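PDB 3BQY: putative TetR family transcriptional regulator from Streptomyces coelicolor A3, which probably binds regulatory DNA and acts as a repressor of transcription. Local coordinates for residues Q47-L50 with T51-E55; L145-Q148 with A149-P153; E161-L164 with R165-V168; A177-L180 with P181-S185; D187-A190 with H191-G195. One frame throughout, in Å; residues are numbered along the deposited sequence.

Interaction 1. Residues Q47-L50 with T51-E55; sequences QDLL and TAMAE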
# COMPACT_ATOMS: atom_id res chain seq x y z
N GLN A 47 -18.45 -2.04 7.01
CA GLN A 47 -17.71 -1.35 5.95
C GLN A 47 -18.15 0.14 5.83
O GLN A 47 -17.33 1.00 5.49
CB GLN A 47 -17.76 -2.12 4.62
CG GLN A 47 -18.59 -1.49 3.50
CD GLN A 47 -18.66 -2.32 2.21
OE1 GLN A 47 -17.99 -3.35 2.05
NE2 GLN A 47 -19.50 -1.87 1.28
N ASP A 48 -19.42 0.42 6.12
CA ASP A 48 -19.96 1.79 6.10
C ASP A 48 -19.36 2.61 7.25
O ASP A 48 -18.97 3.76 7.08
CB ASP A 48 -21.49 1.78 6.19
CG ASP A 48 -22.14 1.07 5.00
OD1 ASP A 48 -21.76 1.34 3.86
OD2 ASP A 48 -23.03 0.22 5.21
N LEU A 49 -19.27 2.00 8.42
CA LEU A 49 -18.55 2.63 9.53
C LEU A 49 -17.07 2.90 9.16
O LEU A 49 -16.58 4.01 9.35
CB LEU A 49 -18.65 1.78 10.81
CG LEU A 49 -17.76 2.22 11.98
CD1 LEU A 49 -18.25 3.57 12.56
CD2 LEU A 49 -17.71 1.12 13.03
N LEU A 50 -16.38 1.89 8.64
CA LEU A 50 -14.97 2.06 8.23
C LEU A 50 -14.79 3.17 7.21
O LEU A 50 -13.85 3.97 7.30
CB LEU A 50 -14.38 0.74 7.71
CG LEU A 50 -14.21 -0.33 8.81
CD1 LEU A 50 -13.95 -1.68 8.15
CD2 LEU A 50 -13.12 0.01 9.79
N THR A 51 -15.71 3.23 6.25
CA THR A 51 -15.69 4.26 5.22
C THR A 51 -15.82 5.66 5.87
O THR A 51 -15.07 6.58 5.55
CB THR A 51 -16.77 3.97 4.16
OG1 THR A 51 -16.40 2.77 3.45
CG2 THR A 51 -16.96 5.13 3.19
N ALA A 52 -16.75 5.79 6.83
CA ALA A 52 -16.94 7.05 7.55
C ALA A 52 -15.72 7.44 8.40
O ALA A 52 -15.34 8.62 8.45
CB ALA A 52 -18.24 6.99 8.41
N MSE A 53 -15.08 6.45 9.01
CA MSE A 53 -13.84 6.63 9.75
C MSE A 53 -12.72 7.16 8.85
O MSE A 53 -12.05 8.15 9.20
CB MSE A 53 -13.42 5.33 10.42
CG MSE A 53 -14.33 4.96 11.63
SE MSE A 53 -14.11 3.07 12.11
CE MSE A 53 -12.36 3.26 12.93
N ALA A 54 -12.55 6.53 7.70
CA ALA A 54 -11.51 6.91 6.75
C ALA A 54 -11.74 8.37 6.29
O ALA A 54 -10.81 9.17 6.24
CB ALA A 54 -11.53 5.95 5.56
N GLU A 55 -12.99 8.71 5.99
CA GLU A 55 -13.34 10.04 5.52
C GLU A 55 -13.06 11.09 6.62
O GLU A 55 -12.50 12.14 6.34
CB GLU A 55 -14.80 10.07 5.00
CG GLU A 55 -15.41 11.43 4.83
CD GLU A 55 -14.90 12.18 3.60
OE1 GLU A 55 -14.08 11.64 2.82
OE2 GLU A 55 -15.32 13.33 3.43
O HOH W 1 -19.20 1.70 2.46

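Interaction 2. Residues L145-Q148 with A149-P153; sequences LEEQ and AALTP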
# COMPACT_ATOMS: atom_id res chain seq x y z
N LEU A 145 1.13 1.99 5.27
CA LEU A 145 0.73 0.63 5.62
C LEU A 145 1.88 -0.17 6.18
O LEU A 145 1.77 -0.84 7.22
CB LEU A 145 0.21 -0.11 4.39
CG LEU A 145 -1.22 0.09 3.94
CD1 LEU A 145 -1.34 -0.49 2.56
CD2 LEU A 145 -2.17 -0.63 4.91
N GLU A 146 3.01 -0.11 5.48
CA GLU A 146 4.19 -0.87 5.91
C GLU A 146 4.85 -0.29 7.15
O GLU A 146 5.33 -1.04 8.00
CB GLU A 146 5.16 -1.06 4.75
CG GLU A 146 4.48 -1.77 3.51
CD GLU A 146 4.06 -3.26 3.74
OE1 GLU A 146 3.73 -3.68 4.88
OE2 GLU A 146 4.05 -4.01 2.73
N GLU A 147 4.84 1.03 7.29
CA GLU A 147 5.32 1.67 8.53
C GLU A 147 4.48 1.22 9.72
O GLU A 147 5.02 0.84 10.79
CB GLU A 147 5.29 3.21 8.42
CG GLU A 147 5.56 3.89 9.77
CD GLU A 147 5.76 5.40 9.66
OE1 GLU A 147 5.76 5.96 8.55
OE2 GLU A 147 5.94 6.02 10.73
N GLN A 148 3.15 1.23 9.56
CA GLN A 148 2.27 0.81 10.66
C GLN A 148 2.36 -0.69 10.98
O GLN A 148 2.29 -1.08 12.16
CB GLN A 148 0.83 1.27 10.44
CG GLN A 148 0.74 2.79 10.61
CD GLN A 148 -0.63 3.35 10.39
OE1 GLN A 148 -1.30 3.00 9.41
NE2 GLN A 148 -1.05 4.27 11.26
N ALA A 149 2.54 -1.51 9.96
CA ALA A 149 2.76 -2.94 10.17
C ALA A 149 3.99 -3.20 11.04
O ALA A 149 3.99 -4.12 11.88
CB ALA A 149 2.89 -3.66 8.84
N ALA A 150 5.04 -2.40 10.83
CA ALA A 150 6.30 -2.52 11.55
C ALA A 150 6.18 -2.09 13.00
O ALA A 150 6.87 -2.65 13.87
CB ALA A 150 7.39 -1.73 10.88
N LEU A 151 5.33 -1.11 13.26
CA LEU A 151 5.16 -0.56 14.61
C LEU A 151 4.14 -1.33 15.44
O LEU A 151 4.01 -1.09 16.64
CB LEU A 151 4.77 0.93 14.54
CG LEU A 151 5.76 1.89 13.87
CD1 LEU A 151 5.05 3.16 13.39
CD2 LEU A 151 6.93 2.23 14.81
N THR A 152 3.41 -2.24 14.80
CA THR A 152 2.46 -3.12 15.48
C THR A 152 3.23 -4.05 16.41
O THR A 152 4.27 -4.57 16.00
CB THR A 152 1.64 -3.98 14.47
OG1 THR A 152 1.06 -3.12 13.47
CG2 THR A 152 0.51 -4.76 15.17
N PRO A 153 2.74 -4.23 17.66
CA PRO A 153 3.41 -5.16 18.59
C PRO A 153 3.80 -6.47 17.90
O PRO A 153 2.93 -7.17 17.38
CB PRO A 153 2.33 -5.43 19.65
CG PRO A 153 1.46 -4.19 19.64
CD PRO A 153 1.56 -3.57 18.26

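Interaction 3. Residues E161-L164 with R165-V168; sequences EATL and REAV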
# COMPACT_ATOMS: atom_id res chain seq x y z
N GLU A 161 12.10 -3.77 9.24
CA GLU A 161 13.44 -3.47 9.78
C GLU A 161 14.06 -4.56 10.65
O GLU A 161 15.11 -5.11 10.29
CB GLU A 161 13.42 -2.13 10.54
CG GLU A 161 12.02 -1.58 10.85
CD GLU A 161 11.78 -1.39 12.33
OE1 GLU A 161 12.59 -1.89 13.15
OE2 GLU A 161 10.76 -0.74 12.68
N ALA A 162 13.43 -4.89 11.78
CA ALA A 162 13.99 -5.88 12.72
C ALA A 162 14.12 -7.27 12.09
O ALA A 162 15.14 -7.96 12.24
CB ALA A 162 13.17 -5.93 13.98
N THR A 163 13.08 -7.67 11.37
CA THR A 163 13.01 -8.97 10.70
C THR A 163 14.19 -9.17 9.71
O THR A 163 14.87 -10.21 9.74
CB THR A 163 11.63 -9.15 10.01
OG1 THR A 163 10.60 -8.81 10.94
CG2 THR A 163 11.42 -10.60 9.55
N LEU A 164 14.43 -8.15 8.87
CA LEU A 164 15.60 -8.10 7.98
C LEU A 164 16.92 -8.41 8.68
O LEU A 164 17.63 -9.34 8.27
CB LEU A 164 15.67 -6.76 7.24
CG LEU A 164 15.21 -7.02 5.82
CD1 LEU A 164 14.79 -5.76 5.06
CD2 LEU A 164 16.34 -7.72 5.10
N ARG A 165 17.23 -7.68 9.75
CA ARG A 165 18.46 -7.88 10.52
C ARG A 165 18.81 -9.34 10.83
O ARG A 165 19.95 -9.75 10.63
CB ARG A 165 18.44 -7.07 11.83
CG ARG A 165 19.43 -7.58 12.89
CD ARG A 165 19.95 -6.48 13.81
NE ARG A 165 20.54 -5.37 13.06
CZ ARG A 165 20.02 -4.15 12.99
NH1 ARG A 165 18.90 -3.84 13.65
NH2 ARG A 165 20.63 -3.22 12.25
N GLU A 166 17.85 -10.11 11.30
CA GLU A 166 18.13 -11.47 11.80
C GLU A 166 18.29 -12.47 10.67
O GLU A 166 19.06 -13.41 10.76
CB GLU A 166 17.03 -11.94 12.75
CG GLU A 166 16.31 -10.80 13.43
CD GLU A 166 14.95 -11.21 13.92
OE1 GLU A 166 13.96 -11.02 13.16
OE2 GLU A 166 14.87 -11.72 15.06
N ALA A 167 17.54 -12.27 9.58
CA ALA A 167 17.61 -13.18 8.44
C ALA A 167 18.90 -12.98 7.62
O ALA A 167 19.36 -13.88 6.93
CB ALA A 167 16.40 -13.03 7.58
N VAL A 168 19.49 -11.79 7.74
CA VAL A 168 20.59 -11.39 6.88
C VAL A 168 21.97 -11.81 7.42
O VAL A 168 22.20 -11.86 8.63
CB VAL A 168 20.49 -9.87 6.57
CG1 VAL A 168 21.77 -9.28 6.11
CG2 VAL A 168 19.41 -9.65 5.53
O HOH W 2 14.03 -12.52 10.71

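Interaction 4. Residues A177-L180 with P181-S185; sequences AATL and PVLTS. With PO4 (phosphate ion), chain C.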
# COMPACT_ATOMS: atom_id res chain seq x y z
N ALA A 177 23.09 -6.91 3.82
CA ALA A 177 24.04 -6.84 4.92
C ALA A 177 24.73 -5.46 4.89
O ALA A 177 24.84 -4.80 5.93
CB ALA A 177 25.06 -7.98 4.81
N ALA A 178 25.19 -5.05 3.71
CA ALA A 178 25.97 -3.80 3.55
C ALA A 178 25.15 -2.57 3.92
O ALA A 178 25.69 -1.59 4.44
CB ALA A 178 26.47 -3.67 2.11
N THR A 179 23.85 -2.62 3.66
CA THR A 179 22.98 -1.46 3.85
C THR A 179 22.12 -1.58 5.13
O THR A 179 21.24 -0.74 5.36
CB THR A 179 22.08 -1.23 2.60
OG1 THR A 179 21.19 -2.34 2.42
CG2 THR A 179 22.89 -1.06 1.34
N LEU A 180 22.38 -2.59 5.97
CA LEU A 180 21.59 -2.84 7.20
C LEU A 180 21.32 -1.62 8.08
O LEU A 180 20.22 -1.48 8.59
CB LEU A 180 22.21 -3.93 8.09
CG LEU A 180 21.58 -5.32 8.15
CD1 LEU A 180 22.07 -6.09 9.39
CD2 LEU A 180 20.05 -5.30 8.11
N PRO A 181 22.32 -0.76 8.31
CA PRO A 181 21.94 0.42 9.11
C PRO A 181 20.69 1.17 8.57
O PRO A 181 19.80 1.56 9.37
CB PRO A 181 23.19 1.31 9.03
CG PRO A 181 24.34 0.30 8.89
CD PRO A 181 23.76 -0.77 7.98
N VAL A 182 20.64 1.37 7.25
CA VAL A 182 19.57 2.08 6.63
C VAL A 182 18.27 1.24 6.67
O VAL A 182 17.21 1.76 7.01
CB VAL A 182 19.92 2.44 5.14
CG1 VAL A 182 18.92 3.44 4.57
CG2 VAL A 182 21.36 3.01 5.03
N LEU A 183 18.35 -0.04 6.29
CA LEU A 183 17.19 -0.94 6.23
C LEU A 183 16.46 -1.12 7.57
O LEU A 183 15.22 -1.24 7.60
CB LEU A 183 17.59 -2.33 5.73
CG LEU A 183 18.07 -2.44 4.29
CD1 LEU A 183 18.62 -3.84 4.06
CD2 LEU A 183 16.96 -2.15 3.29
N THR A 184 17.22 -1.15 8.66
CA THR A 184 16.68 -1.38 10.00
C THR A 184 16.45 -0.07 10.75
O THR A 184 16.09 -0.08 11.93
CB THR A 184 17.60 -2.29 10.83
OG1 THR A 184 18.89 -1.67 11.00
CG2 THR A 184 17.77 -3.63 10.15
N SER A 185 16.70 1.06 10.06
CA SER A 185 16.48 2.40 10.61
C SER A 185 15.02 2.54 11.09
O SER A 185 14.09 2.08 10.42
CB SER A 185 16.76 3.43 9.49
OG SER A 185 16.93 4.76 9.96
P PO4 C . 17.76 6.33 6.72
O1 PO4 C . 17.73 7.33 7.85
O2 PO4 C . 16.47 6.45 5.94
O3 PO4 C . 18.92 6.61 5.79
O4 PO4 C . 17.89 4.95 7.29

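Interaction 5. Residues D187-A190 with H191-G195; sequences DFTA and HFEFG. With PO4 (phosphate ion), chain C.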
# COMPACT_ATOMS: atom_id res chain seq x y z
N ASP A 187 13.81 5.39 11.18
CA ASP A 187 13.52 6.71 10.60
C ASP A 187 12.60 6.59 9.41
O ASP A 187 13.00 6.81 8.27
CB ASP A 187 14.80 7.43 10.18
CG ASP A 187 14.61 8.95 10.14
OD1 ASP A 187 13.43 9.45 10.02
OD2 ASP A 187 15.67 9.63 10.22
N PHE A 188 11.35 6.24 9.69
CA PHE A 188 10.34 6.12 8.63
C PHE A 188 10.09 7.44 7.91
O PHE A 188 9.82 7.46 6.70
CB PHE A 188 9.03 5.64 9.23
CG PHE A 188 9.10 4.23 9.72
CD1 PHE A 188 9.19 3.18 8.82
CD2 PHE A 188 9.06 3.96 11.09
CE1 PHE A 188 9.24 1.87 9.27
CE2 PHE A 188 9.11 2.66 11.55
CZ PHE A 188 9.21 1.61 10.63
N THR A 189 10.17 8.53 8.65
CA THR A 189 9.98 9.85 8.06
C THR A 189 11.01 10.12 6.97
O THR A 189 10.65 10.60 5.89
CB THR A 189 9.98 10.96 9.13
OG1 THR A 189 8.90 10.73 10.03
CG2 THR A 189 9.76 12.34 8.48
N ALA A 190 12.29 9.85 7.26
CA ALA A 190 13.36 9.97 6.26
C ALA A 190 13.11 9.09 5.03
O ALA A 190 13.32 9.54 3.89
CB ALA A 190 14.74 9.65 6.89
N HIS A 191 12.65 7.85 5.24
CA HIS A 191 12.33 6.96 4.11
C HIS A 191 11.21 7.57 3.25
O HIS A 191 11.29 7.60 2.02
CB HIS A 191 11.92 5.57 4.61
CG HIS A 191 13.05 4.82 5.23
ND1 HIS A 191 12.88 3.63 5.91
CD2 HIS A 191 14.37 5.12 5.33
CE1 HIS A 191 14.04 3.21 6.35
NE2 HIS A 191 14.96 4.09 6.03
N PHE A 192 10.17 8.08 3.92
CA PHE A 192 9.06 8.69 3.23
C PHE A 192 9.50 9.90 2.40
O PHE A 192 9.14 10.03 1.22
CB PHE A 192 7.98 9.13 4.23
CG PHE A 192 6.81 9.80 3.57
CD1 PHE A 192 5.95 9.07 2.74
CD2 PHE A 192 6.58 11.16 3.76
CE1 PHE A 192 4.84 9.70 2.11
CE2 PHE A 192 5.49 11.79 3.14
CZ PHE A 192 4.63 11.07 2.32
N GLU A 193 10.28 10.78 3.01
CA GLU A 193 10.77 11.96 2.33
C GLU A 193 11.61 11.58 1.09
O GLU A 193 11.55 12.26 0.06
CB GLU A 193 11.57 12.86 3.29
CG GLU A 193 10.70 13.56 4.36
CD GLU A 193 9.61 14.48 3.74
OE1 GLU A 193 9.88 15.14 2.72
OE2 GLU A 193 8.50 14.54 4.31
N PHE A 194 12.41 10.51 1.20
CA PHE A 194 13.24 10.07 0.09
C PHE A 194 12.36 9.63 -1.08
O PHE A 194 12.62 9.98 -2.23
CB PHE A 194 14.16 8.92 0.53
CG PHE A 194 15.05 8.42 -0.55
CD1 PHE A 194 16.27 9.06 -0.83
CD2 PHE A 194 14.67 7.33 -1.33
CE1 PHE A 194 17.11 8.59 -1.85
CE2 PHE A 194 15.50 6.85 -2.34
CZ PHE A 194 16.72 7.47 -2.60
N GLY A 195 11.34 8.82 -0.79
CA GLY A 195 10.44 8.32 -1.85
C GLY A 195 9.66 9.46 -2.49
O GLY A 195 9.50 9.50 -3.71
P PO4 C . 17.76 6.33 6.72
O1 PO4 C . 17.73 7.33 7.85
O2 PO4 C . 16.47 6.45 5.94
O3 PO4 C . 18.92 6.61 5.79
O4 PO4 C . 17.89 4.95 7.29

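Interaction 1. Residues Q47-L50 with T51-E55
Met53, a selenomethionine here, crosses the side chains of Leu49 and Leu50, one turn back on the same helix. Its CB sits 3.4 Å from Leu50 O. The next atom, CG, comes 3.3 Å from Leu49 O. CG lies anti to the carbonyl carbon (chi1 -72°), and this turns the chain back toward Leu49. SE then reaches the branch point of that leucine, at 3.7 Å from Leu49 CG. Both Leu49 methyls are slightly farther from SE. On another side Met53 SE meets Leu50 CD2 at 4.0 Å. The chain bends at chi3, and Ala11, Leu12 and Leu15 of helix 4-18 touch the side chain. Leu49 itself packs on Met25 and Leu28 of helix 25-32.

The polar side of this turn belongs to Thr51. Its OG1 donates to Gln47 O at 2.9 Å, and its backbone N donates to the same oxygen, also at 2.9 Å. The two donors come from opposite faces of the carbonyl plane, so this oxygen is gripped twice. A water joins the hydroxyl to Asp48: it donates to Thr51 OG1 at 3.2 Å and to Asp48 OD1 at 2.9 Å. His102 N also bonds to Thr51 OG1, tying this helix to the loop between helices 94-99 and 106-121.

One flank of helix 46-57 is thus apolar and the other polar. It packs on the three-helix DNA-binding domain that holds the predicted helix-turn-helix. Its position is consistent with the helix that links the DNA-binding and C-terminal domains in TetR regulators.

Interaction 2. Residues L145-Q148 with A149-P153
Ala149 sets its methyl against the turn before it, with CB 3.4 Å from Leu145 O. Its backbone N donates to that same oxygen at 2.9 Å. The bent chain of Glu146 brings OE1 to 4.0 Å from Ala149 CB. Ala150 follows, and its N bonds to Glu146 O at 3.2 Å. Its methyl rests near the backbone oxygens of Glu146 and Glu147.

Leu151 bonds through N to Glu147 O at 3.2 Å, a bent bond of 139°. Its side chain runs beside that of Glu147, both pointing the same way. Leu151 CD1 touches Glu147 CG at 3.7 Å, so the contact is with the aliphatic part of the acid. Glu147 extends fully from a CG placed anti to the backbone N (chi1 171°). Its OE1 forms a salt bridge with Arg85.

Thr152 leaves helical geometry, but its hydroxyl turns back. OG1 donates to Gln148 O at 2.7 Å, tilted from the carbonyl plane. Its backbone N adds only a weak bond to this oxygen, at 3.1 Å. A valine here would probably lose the hydroxyl bond and leave Gln148 O with weak backbone donors in this turn. The amide of Gln148 points elsewhere and is held by Ala95 N and Leu88 O.

The backbone bonds become more bent toward the end of helix 126-151. The short hydroxyl bond of Thr152 probably makes up for weak backbone donors where the chain turns out of the helix.

Interaction 3. Residues E161-L164 with R165-V168
Thr163 O and the carboxylate of Glu166 share a water along one turn of this short helix. The water donates to Thr163 O at 2.6 Å and to Glu166 OE1 at 2.9 Å. Thr163 O also receives two weak backbone bonds, from Ala167 N and Glu166 N, each at 3.4 Å. The water is therefore its shortest partner here. Glu166 has an unusual first torsion, far from staggered (chi1 -26°). It carries the extended chain back along the helix, and OE1 ends 3.3 Å from Thr163 CA.

The other backbone bonds are weak as well. Arg165 N donates to Glu161 O at 3.4 Å, though nearly straight at 169°. Val168 N donates to Leu164 O at 3.1 Å along a bent path. The guanidinium of Arg165 leads away from the turn, and NH2 makes a weak bond to Thr184 OG1. Its charge stands well apart from that of Glu161.

One apolar contact closes the turn. Leu164 CD2 meets Val168 CG2 at 3.7 Å, the two side chains crossing at a slant. Leu176 of helix 174-183 touches both. Leu109 of the second subunit packs on Leu164.

Helix 161-167 is thus loosely bonded within itself. A water supplements Thr163 O on the polar side, and contacts with helix 174-183 and the second subunit cover its leucine.

Interaction 4. Residues A177-L180 with P181-S185
A proline kink marks helix 174-183 at the junction of Leu180 and Pro181. Pro181 N has no hydrogen to give, and its ring CD lies 3.5 Å from Leu180 CB. Val182 N reaches Thr179 O only weakly, at 2.9 Å. Regular bonding resumes with Leu183 N, which donates to Thr179 O at 3.1 Å.

Thr184 then closes the turn on Leu180 O. Its OG1 donates at 2.8 Å and its N at 3.0 Å, from opposite faces of the carbonyl plane. OG1 sits between the backbone N and the carbonyl carbon (chi1 61°), a crowded position that turns it to this oxygen. The methyl CG2 presses on Leu180 CD2 at 3.5 Å, which is tight. Separately, Leu183 CD1 packs on Thr179 OG1, a hydroxyl bonded to His175 O.

Beyond the helix, Ser185 OG lies 2.8 Å from phosphate O4, a weak and unsettled bond. Arg131 NH1 of the second subunit also binds this ion.

The backbone bonds lost at the proline are probably offset in part one turn later, where a single threonine fastens Leu180 O by two bonds.

Interaction 5. Residues D187-A190 with H191-G195
Phe188 O accepts from Phe192 N at 2.9 Å, a fairly straight bond of 161° in the first turns of helix 188-206. The turn begins at Asp187, the N-cap. Its OD1 takes Ala190 N at 3.0 Å, from above the carboxylate plane. Its backbone O receives His191 N at 3.2 Å, in the carbonyl plane.

That same Asp187 O lies over one face of the His191 ring, 3.6 Å from CG and toward the rim. CG of His191 stands anti to the carbonyl carbon (chi1 -68°), so the ring folds back beside the start of the helix. Its far edge meets the phosphate. NE2 gives a weak bond to O4 at 3.3 Å; a still closer approach of another phosphate oxygen to the ring is doubtful. An alanine in place of His191 would probably leave phosphate O4 without this donor and uncover Asp187 O on the ring side.

Phe192 and Glu193 turn to other helices. Phe192 meets the ring of His143, and Glu193 forms a salt bridge with Arg82. Arg131 of the second subunit packs on His191 and Phe194.

This is an N-capped helix start. Helix 188-206 packs on helices 73-89 and 126-151 and faces the second subunit, consistent with the helical dimer interface of TetR C-terminal domains.

Interaction 1 stands apart, next to the predicted DNA-binding motif. Its centre is about 21 Å from that of interaction 2 and about 37 Å from that of interaction 4. The other four lie in the C-terminal domain, and all touch the second subunit. Interactions 3 and 4 are closest, with centres about 9 Å apart, and Val168 packs on Ala177 between them. Phe188 of interaction 5 packs on Glu147, Ala150 and Leu151 of interaction 2, and its CZ lies 3.5 Å from Glu161 OE2 of interaction 3. Interactions 4 and 5 share the phosphate, probably a crystallisation ion, with Arg131 of the second subunit.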